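Local atomic coordinates of pyoverdine synthetase F (Pseudomonas aeruginosa PAO1, PDB entry 6CUL), a protein that is a pyoverdine synthetase that folds as an alpha/beta protein with a mixed, Rossmann-like central sheet flanked by helices. Residues Phe234-Ile242 / Asn255-Glu266; Leu37-Asn45 / Tyr88-Leu99. All coordinates share one frame; numbering follows the deposited sequence.

Contact 1. Residues Phe234-Ile242 / Asn255-Glu266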
# COMPACT_ATOMS: atom_id res chain seq x y z
N PHE A 234 2.49 -3.76 14.80
CA PHE A 234 2.27 -5.11 15.14
C PHE A 234 3.41 -6.05 14.70
O PHE A 234 3.64 -6.99 15.35
CB PHE A 234 0.92 -5.56 14.64
CG PHE A 234 0.71 -7.02 14.70
CD1 PHE A 234 0.32 -7.61 15.88
CD2 PHE A 234 0.88 -7.78 13.60
CE1 PHE A 234 0.13 -8.96 15.94
CE2 PHE A 234 0.68 -9.11 13.64
CZ PHE A 234 0.32 -9.72 14.81
N HIS A 235 4.03 -5.83 13.55
CA HIS A 235 5.12 -6.63 13.10
C HIS A 235 6.02 -5.79 12.23
O HIS A 235 5.54 -5.01 11.46
CB HIS A 235 4.68 -7.88 12.38
CG HIS A 235 5.80 -8.75 11.92
ND1 HIS A 235 6.78 -9.17 12.75
CD2 HIS A 235 6.11 -9.21 10.70
CE1 HIS A 235 7.63 -9.90 12.08
NE2 HIS A 235 7.26 -9.93 10.83
N ASP A 236 7.31 -5.97 12.41
CA ASP A 236 8.28 -5.18 11.72
C ASP A 236 9.47 -5.90 11.12
O ASP A 236 9.96 -6.78 11.70
CB ASP A 236 8.82 -4.21 12.71
CG ASP A 236 8.92 -2.88 12.18
OD1 ASP A 236 8.49 -2.64 11.07
OD2 ASP A 236 9.44 -2.03 12.89
N VAL A 237 9.90 -5.47 9.95
CA VAL A 237 11.04 -6.00 9.25
C VAL A 237 11.95 -4.88 8.78
O VAL A 237 11.49 -3.88 8.46
CB VAL A 237 10.65 -6.95 8.08
CG1 VAL A 237 11.84 -7.55 7.35
CG2 VAL A 237 9.85 -8.08 8.60
N LEU A 238 13.23 -5.13 8.81
CA LEU A 238 14.21 -4.20 8.43
C LEU A 238 15.33 -4.89 7.80
O LEU A 238 16.34 -5.00 8.36
CB LEU A 238 14.67 -3.43 9.65
CG LEU A 238 15.74 -2.40 9.47
CD1 LEU A 238 15.35 -1.28 8.54
CD2 LEU A 238 16.27 -1.87 10.78
N LYS A 239 15.15 -5.36 6.62
CA LYS A 239 16.16 -6.08 5.90
C LYS A 239 16.64 -5.52 4.54
O LYS A 239 17.14 -6.24 3.74
CB LYS A 239 15.66 -7.49 5.74
CG LYS A 239 15.43 -8.13 7.04
CD LYS A 239 15.15 -9.56 6.93
CE LYS A 239 15.01 -10.21 8.27
NZ LYS A 239 13.77 -9.96 9.01
N THR A 240 16.47 -4.25 4.30
CA THR A 240 16.83 -3.70 3.03
C THR A 240 18.07 -2.82 3.10
O THR A 240 18.00 -1.74 3.58
CB THR A 240 15.66 -2.90 2.50
OG1 THR A 240 14.45 -3.57 2.78
CG2 THR A 240 15.77 -2.78 1.05
N GLU A 241 19.22 -3.32 2.64
CA GLU A 241 20.43 -2.55 2.67
C GLU A 241 20.27 -1.47 1.64
O GLU A 241 19.63 -1.65 0.65
CB GLU A 241 21.66 -3.40 2.39
CG GLU A 241 22.94 -2.96 3.11
CD GLU A 241 24.25 -3.50 2.53
OE1 GLU A 241 24.75 -2.98 1.57
OE2 GLU A 241 24.84 -4.38 3.11
N ILE A 242 20.81 -0.32 1.89
CA ILE A 242 20.63 0.75 0.97
C ILE A 242 21.96 1.18 0.43
O ILE A 242 22.82 1.35 1.17
CB ILE A 242 20.00 1.92 1.69
CG1 ILE A 242 18.79 1.47 2.46
CG2 ILE A 242 19.62 3.00 0.71
CD1 ILE A 242 17.90 2.59 2.89
N ASN A 255 13.06 -3.05 -1.00
CA ASN A 255 12.27 -3.02 0.18
C ASN A 255 10.99 -3.84 -0.01
O ASN A 255 10.57 -4.47 0.88
CB ASN A 255 12.00 -1.62 0.66
CG ASN A 255 11.72 -1.57 2.12
OD1 ASN A 255 12.40 -2.18 2.90
ND2 ASN A 255 10.71 -0.88 2.49
N PHE A 256 10.37 -3.78 -1.17
CA PHE A 256 9.23 -4.60 -1.46
C PHE A 256 9.66 -6.02 -1.40
O PHE A 256 8.96 -6.77 -0.85
CB PHE A 256 8.75 -4.49 -2.87
CG PHE A 256 7.62 -3.58 -3.09
CD1 PHE A 256 7.33 -2.58 -2.24
CD2 PHE A 256 6.89 -3.68 -4.26
CE1 PHE A 256 6.29 -1.73 -2.53
CE2 PHE A 256 5.88 -2.84 -4.55
CZ PHE A 256 5.57 -1.88 -3.69
N ASN A 257 10.77 -6.41 -2.02
CA ASN A 257 11.26 -7.78 -1.96
C ASN A 257 12.07 -8.20 -0.68
O ASN A 257 11.99 -9.29 -0.27
CB ASN A 257 11.87 -8.18 -3.33
CG ASN A 257 10.86 -8.07 -4.53
OD1 ASN A 257 10.36 -9.04 -5.02
ND2 ASN A 257 10.64 -6.94 -5.00
N ASN A 258 12.87 -7.32 -0.09
CA ASN A 258 13.62 -7.64 1.14
C ASN A 258 12.89 -7.52 2.45
O ASN A 258 13.12 -8.25 3.32
CB ASN A 258 14.92 -6.84 1.24
CG ASN A 258 16.14 -7.62 0.85
OD1 ASN A 258 16.05 -8.72 0.38
ND2 ASN A 258 17.29 -7.05 1.07
N SER A 259 12.04 -6.55 2.59
CA SER A 259 11.32 -6.39 3.78
C SER A 259 9.82 -6.31 3.78
O SER A 259 9.26 -6.61 4.71
CB SER A 259 11.88 -5.15 4.44
OG SER A 259 11.50 -5.08 5.75
N LEU A 260 9.21 -5.76 2.74
CA LEU A 260 7.78 -5.57 2.66
C LEU A 260 6.88 -6.76 2.46
O LEU A 260 5.91 -6.87 3.11
CB LEU A 260 7.44 -4.47 1.66
CG LEU A 260 6.03 -3.92 1.73
CD1 LEU A 260 6.03 -2.40 1.65
CD2 LEU A 260 5.10 -4.51 0.71
N PHE A 261 7.19 -7.60 1.54
CA PHE A 261 6.39 -8.73 1.37
C PHE A 261 6.48 -9.59 2.66
O PHE A 261 5.50 -10.03 3.15
CB PHE A 261 6.70 -9.45 0.05
CG PHE A 261 6.45 -8.62 -1.16
CD1 PHE A 261 5.57 -7.58 -1.11
CD2 PHE A 261 7.09 -8.85 -2.31
CE1 PHE A 261 5.34 -6.82 -2.18
CE2 PHE A 261 6.87 -8.08 -3.39
CZ PHE A 261 5.98 -7.07 -3.33
N PRO A 262 7.67 -9.73 3.22
CA PRO A 262 7.79 -10.50 4.45
C PRO A 262 7.05 -9.91 5.62
O PRO A 262 6.40 -10.64 6.31
CB PRO A 262 9.28 -10.54 4.70
CG PRO A 262 9.89 -10.24 3.40
CD PRO A 262 8.98 -9.33 2.70
N ALA A 263 7.12 -8.64 5.81
CA ALA A 263 6.42 -8.10 6.90
C ALA A 263 4.93 -8.29 6.76
O ALA A 263 4.32 -8.60 7.71
CB ALA A 263 6.77 -6.64 7.10
N LEU A 264 4.36 -8.08 5.61
CA LEU A 264 2.98 -8.27 5.49
C LEU A 264 2.58 -9.71 5.75
O LEU A 264 1.63 -9.91 6.38
CB LEU A 264 2.49 -7.79 4.14
CG LEU A 264 1.15 -8.25 3.63
CD1 LEU A 264 0.00 -7.68 4.38
CD2 LEU A 264 1.11 -8.03 2.16
N HIS A 265 3.27 -10.68 5.21
CA HIS A 265 2.93 -12.06 5.49
C HIS A 265 3.19 -12.52 6.94
O HIS A 265 2.35 -13.04 7.55
CB HIS A 265 3.60 -12.98 4.52
CG HIS A 265 3.56 -12.52 3.10
ND1 HIS A 265 4.39 -13.02 2.13
CD2 HIS A 265 2.86 -11.53 2.51
CE1 HIS A 265 4.18 -12.38 1.01
NE2 HIS A 265 3.26 -11.47 1.22
N GLU A 266 4.34 -12.25 7.49
CA GLU A 266 4.59 -12.59 8.85
C GLU A 266 3.63 -11.88 9.77
O GLU A 266 3.18 -12.48 10.65
CB GLU A 266 5.99 -12.28 9.29
CG GLU A 266 7.02 -13.32 8.92
CD GLU A 266 8.35 -13.07 9.55
OE1 GLU A 266 8.88 -11.96 9.49
OE2 GLU A 266 8.86 -14.00 10.12

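Contact 2. Residues Leu37-Asn45 / Tyr88-Leu99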
# COMPACT_ATOMS: atom_id res chain seq x y z
N LEU A 37 -0.30 -6.82 -3.69
CA LEU A 37 -1.35 -7.77 -3.82
C LEU A 37 -0.90 -9.04 -4.52
O LEU A 37 -1.25 -10.08 -4.13
CB LEU A 37 -2.53 -7.15 -4.54
CG LEU A 37 -3.82 -7.93 -4.63
CD1 LEU A 37 -4.42 -8.07 -3.27
CD2 LEU A 37 -4.84 -7.35 -5.58
N GLU A 38 -0.09 -8.93 -5.53
CA GLU A 38 0.40 -10.12 -6.20
C GLU A 38 1.23 -10.97 -5.26
O GLU A 38 1.13 -12.14 -5.32
CB GLU A 38 1.19 -9.81 -7.45
CG GLU A 38 1.41 -11.03 -8.28
CD GLU A 38 1.87 -10.74 -9.65
OE1 GLU A 38 2.21 -9.64 -9.91
OE2 GLU A 38 1.89 -11.61 -10.48
N SER A 39 2.03 -10.35 -4.44
CA SER A 39 2.75 -11.09 -3.51
C SER A 39 1.84 -11.80 -2.52
O SER A 39 2.12 -12.88 -2.20
CB SER A 39 3.81 -10.27 -2.80
OG SER A 39 4.82 -11.10 -2.46
N LEU A 40 0.81 -11.14 -2.03
CA LEU A 40 -0.19 -11.69 -1.13
C LEU A 40 -1.01 -12.79 -1.75
O LEU A 40 -1.33 -13.70 -1.12
CB LEU A 40 -1.08 -10.60 -0.58
CG LEU A 40 -2.03 -10.84 0.52
CD1 LEU A 40 -1.30 -11.33 1.70
CD2 LEU A 40 -2.76 -9.59 0.88
N VAL A 41 -1.33 -12.65 -3.00
CA VAL A 41 -2.01 -13.70 -3.73
C VAL A 41 -1.11 -14.94 -3.80
O VAL A 41 -1.53 -15.97 -3.50
CB VAL A 41 -2.47 -13.22 -5.10
CG1 VAL A 41 -2.87 -14.37 -5.98
CG2 VAL A 41 -3.61 -12.26 -4.94
N GLU A 42 0.14 -14.78 -4.13
CA GLU A 42 1.06 -15.87 -4.10
C GLU A 42 1.22 -16.49 -2.71
O GLU A 42 1.35 -17.65 -2.60
CB GLU A 42 2.39 -15.41 -4.59
CG GLU A 42 2.35 -14.94 -6.00
CD GLU A 42 3.60 -14.30 -6.46
OE1 GLU A 42 3.73 -14.17 -7.63
OE2 GLU A 42 4.42 -13.97 -5.65
N ALA A 43 1.23 -15.66 -1.67
CA ALA A 43 1.29 -16.11 -0.34
C ALA A 43 0.09 -16.91 0.04
O ALA A 43 0.23 -17.95 0.56
CB ALA A 43 1.43 -14.95 0.61
N LEU A 44 -1.09 -16.41 -0.22
CA LEU A 44 -2.27 -17.16 0.04
C LEU A 44 -2.28 -18.45 -0.79
O LEU A 44 -2.82 -19.40 -0.34
CB LEU A 44 -3.54 -16.35 -0.17
CG LEU A 44 -3.87 -15.14 0.66
CD1 LEU A 44 -5.13 -14.47 0.25
CD2 LEU A 44 -3.81 -15.30 2.16
N ASN A 45 -1.84 -18.43 -2.02
CA ASN A 45 -1.83 -19.65 -2.76
C ASN A 45 -0.81 -20.70 -2.35
O ASN A 45 -1.14 -21.75 -1.98
CB ASN A 45 -1.57 -19.36 -4.23
CG ASN A 45 -2.71 -18.69 -4.93
OD1 ASN A 45 -3.84 -18.93 -4.68
ND2 ASN A 45 -2.38 -17.86 -5.86
N TYR A 88 -1.16 -6.45 -12.37
CA TYR A 88 -0.81 -7.81 -12.19
C TYR A 88 -1.31 -8.53 -13.46
O TYR A 88 -2.00 -7.96 -14.25
CB TYR A 88 -1.44 -8.40 -10.90
CG TYR A 88 -2.92 -8.19 -10.77
CD1 TYR A 88 -3.78 -8.83 -11.56
CD2 TYR A 88 -3.42 -7.33 -9.87
CE1 TYR A 88 -5.11 -8.64 -11.46
CE2 TYR A 88 -4.74 -7.13 -9.76
CZ TYR A 88 -5.58 -7.79 -10.57
OH TYR A 88 -6.91 -7.62 -10.48
N PRO A 89 -0.93 -9.77 -13.67
CA PRO A 89 -1.49 -10.31 -14.89
C PRO A 89 -2.98 -10.42 -14.80
O PRO A 89 -3.40 -11.10 -13.94
CB PRO A 89 -0.89 -11.67 -14.95
CG PRO A 89 0.34 -11.57 -14.21
CD PRO A 89 0.12 -10.61 -13.13
N ALA A 90 -3.70 -9.95 -15.78
CA ALA A 90 -5.15 -9.95 -15.80
C ALA A 90 -5.74 -11.33 -15.58
O ALA A 90 -6.85 -11.43 -15.10
CB ALA A 90 -5.65 -9.41 -17.09
N ASP A 91 -4.97 -12.35 -15.84
CA ASP A 91 -5.41 -13.67 -15.58
C ASP A 91 -5.11 -14.20 -14.14
O ASP A 91 -5.41 -15.32 -13.90
CB ASP A 91 -4.86 -14.57 -16.67
CG ASP A 91 -3.40 -14.57 -16.70
OD1 ASP A 91 -2.87 -14.42 -15.63
OD2 ASP A 91 -2.77 -14.75 -17.75
N LEU A 92 -4.64 -13.40 -13.21
CA LEU A 92 -4.25 -13.95 -11.94
C LEU A 92 -5.37 -14.62 -11.19
O LEU A 92 -6.46 -14.14 -11.19
CB LEU A 92 -3.60 -12.86 -11.09
CG LEU A 92 -2.82 -13.25 -9.84
CD1 LEU A 92 -1.93 -14.43 -10.14
CD2 LEU A 92 -2.02 -12.10 -9.30
N GLN A 93 -5.04 -15.69 -10.47
CA GLN A 93 -6.02 -16.42 -9.67
C GLN A 93 -5.69 -16.38 -8.18
O GLN A 93 -4.58 -16.61 -7.82
CB GLN A 93 -6.05 -17.88 -10.05
CG GLN A 93 -5.67 -18.19 -11.49
CD GLN A 93 -4.20 -18.03 -11.77
OE1 GLN A 93 -3.50 -17.28 -11.09
NE2 GLN A 93 -3.73 -18.71 -12.78
N VAL A 94 -6.63 -16.07 -7.31
CA VAL A 94 -6.32 -16.14 -5.90
C VAL A 94 -7.22 -17.18 -5.31
O VAL A 94 -8.41 -16.97 -5.35
CB VAL A 94 -6.60 -14.84 -5.13
CG1 VAL A 94 -7.97 -14.30 -5.43
CG2 VAL A 94 -6.45 -15.06 -3.65
N GLN A 95 -6.68 -18.25 -4.74
CA GLN A 95 -7.45 -19.28 -4.10
C GLN A 95 -8.57 -19.76 -4.97
O GLN A 95 -9.69 -19.71 -4.56
CB GLN A 95 -8.00 -18.82 -2.76
CG GLN A 95 -8.53 -19.98 -1.92
CD GLN A 95 -10.03 -20.22 -2.03
OE1 GLN A 95 -10.74 -19.50 -2.71
NE2 GLN A 95 -10.49 -21.28 -1.40
N GLY A 96 -8.29 -20.11 -6.20
CA GLY A 96 -9.39 -20.51 -7.05
C GLY A 96 -10.49 -19.48 -7.26
O GLY A 96 -11.62 -19.85 -7.26
N LYS A 97 -10.15 -18.20 -7.36
CA LYS A 97 -11.06 -17.13 -7.64
C LYS A 97 -10.27 -16.27 -8.60
O LYS A 97 -9.10 -16.01 -8.36
CB LYS A 97 -11.36 -16.28 -6.42
CG LYS A 97 -11.89 -16.96 -5.18
CD LYS A 97 -12.26 -15.90 -4.15
CE LYS A 97 -12.59 -16.48 -2.78
NZ LYS A 97 -13.25 -15.51 -1.90
N THR A 98 -10.88 -15.80 -9.67
CA THR A 98 -10.24 -14.92 -10.61
C THR A 98 -9.95 -13.67 -9.82
O THR A 98 -10.82 -13.17 -9.23
CB THR A 98 -11.21 -14.60 -11.75
OG1 THR A 98 -11.60 -15.79 -12.39
CG2 THR A 98 -10.62 -13.76 -12.70
N LEU A 99 -8.72 -13.17 -9.81
CA LEU A 99 -8.43 -12.01 -8.99
C LEU A 99 -9.16 -10.76 -9.38
O LEU A 99 -9.60 -10.04 -8.52
CB LEU A 99 -6.95 -11.74 -8.89
CG LEU A 99 -6.56 -10.47 -8.21
CD1 LEU A 99 -6.45 -10.58 -6.71
CD2 LEU A 99 -5.22 -10.10 -8.69

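Contact 1. Residues Phe234-Ile242 / Asn255-Glu266
His235 NE2 donates to Glu266 OE1 over 2.9 Å, and the N-H...O angle of 149° leaves the bond somewhat bent. The oxygen lies near the imidazole plane, yet the ring approaches it from above the carboxylate, 56° out of that plane, and the two flat groups stand 79° apart. With CG anti to the backbone N, His235 swings its ring edge down onto the helix, where CD2 also comes within 3.5 Å of Ala263 O. Two residues further along the strand, Val237 takes over: its CG2 rests on Ala263 CB at 3.7 Å, while CG1 turns to Ser259, whose hydroxyl is weakly bonded to Ala219 N. At the far end Thr240 meets Asn255 almost perpendicularly; the OG1 to OD1 bond there is modelled very short, so its exact length is doubtful. Asn255 ND2 in turn bonds Gly218 O on the neighbouring strand. Helix 255-266 runs antiparallel to edge strand 235-241, with axes 6.3 Å apart at closest, and carries a pi-type turn at 256-260. With methyls and one hydroxyl meeting in the middle, the His235-Glu266 bond implies that directional bonding as well as hydrophobic contact sets the helix along the strand.

Contact 2. Residues Leu37-Asn45 / Tyr88-Leu99
Val41 is set nearly perpendicular to Val94 where helix 37-45 packs against an irregular loop of this Rossmann-like alpha/beta fold, with a type I turn from Pro89 to Leu92. Val41 sets both methyls against Val94 CB, CG1 at 3.9 Å; CG1 also meets Leu92, whereas CG2 reaches Leu99 CD1 at 3.7 Å. Leu99 CD1 is shared, because Leu37 comes at it tip to tip, its CD2 3.8 Å away. Beside this cluster Leu44 runs alongside Val94, both heading in one direction. Glu38, its CG anti to the backbone N (chi1 -167°) and its chain extended, brings CG to 3.7 Å from Leu92 CD2 and lies across Pro89 at roughly a right angle. Its OE1 is hydrogen-bonded to Tyr32 OH. At the other end of the helix segment, the amide of Asn45 acts as donor and acceptor at once toward the loop backbone. Asn45 ND2 gives a nearly straight bond (171°) to Gln93 O at 3.2 Å, and Asn45 OD1 accepts from Gln95 N at 2.9 Å, with that N-H in the carbonyl plane.

Contact 2 closes before contact 1 opens along the chain, and their centres lie about 20 Å apart, yet the two touch directly. Helix 36-46, which meets the loop in contact 2, turns another side to helix 248-271, the helix of contact 1: Ser39 OG approaches Phe261 CD2 at 3.2 Å, and Ala43 packs on His265. The central sheet ties them further, since strand 233-241 is one outermost strand, while the loop 88-99 leads into strand 103-105, the other. Together they form a row from one sheet edge, through two neighbouring helices, to the loop before the opposite edge, joining early and late parts of the chain in one body.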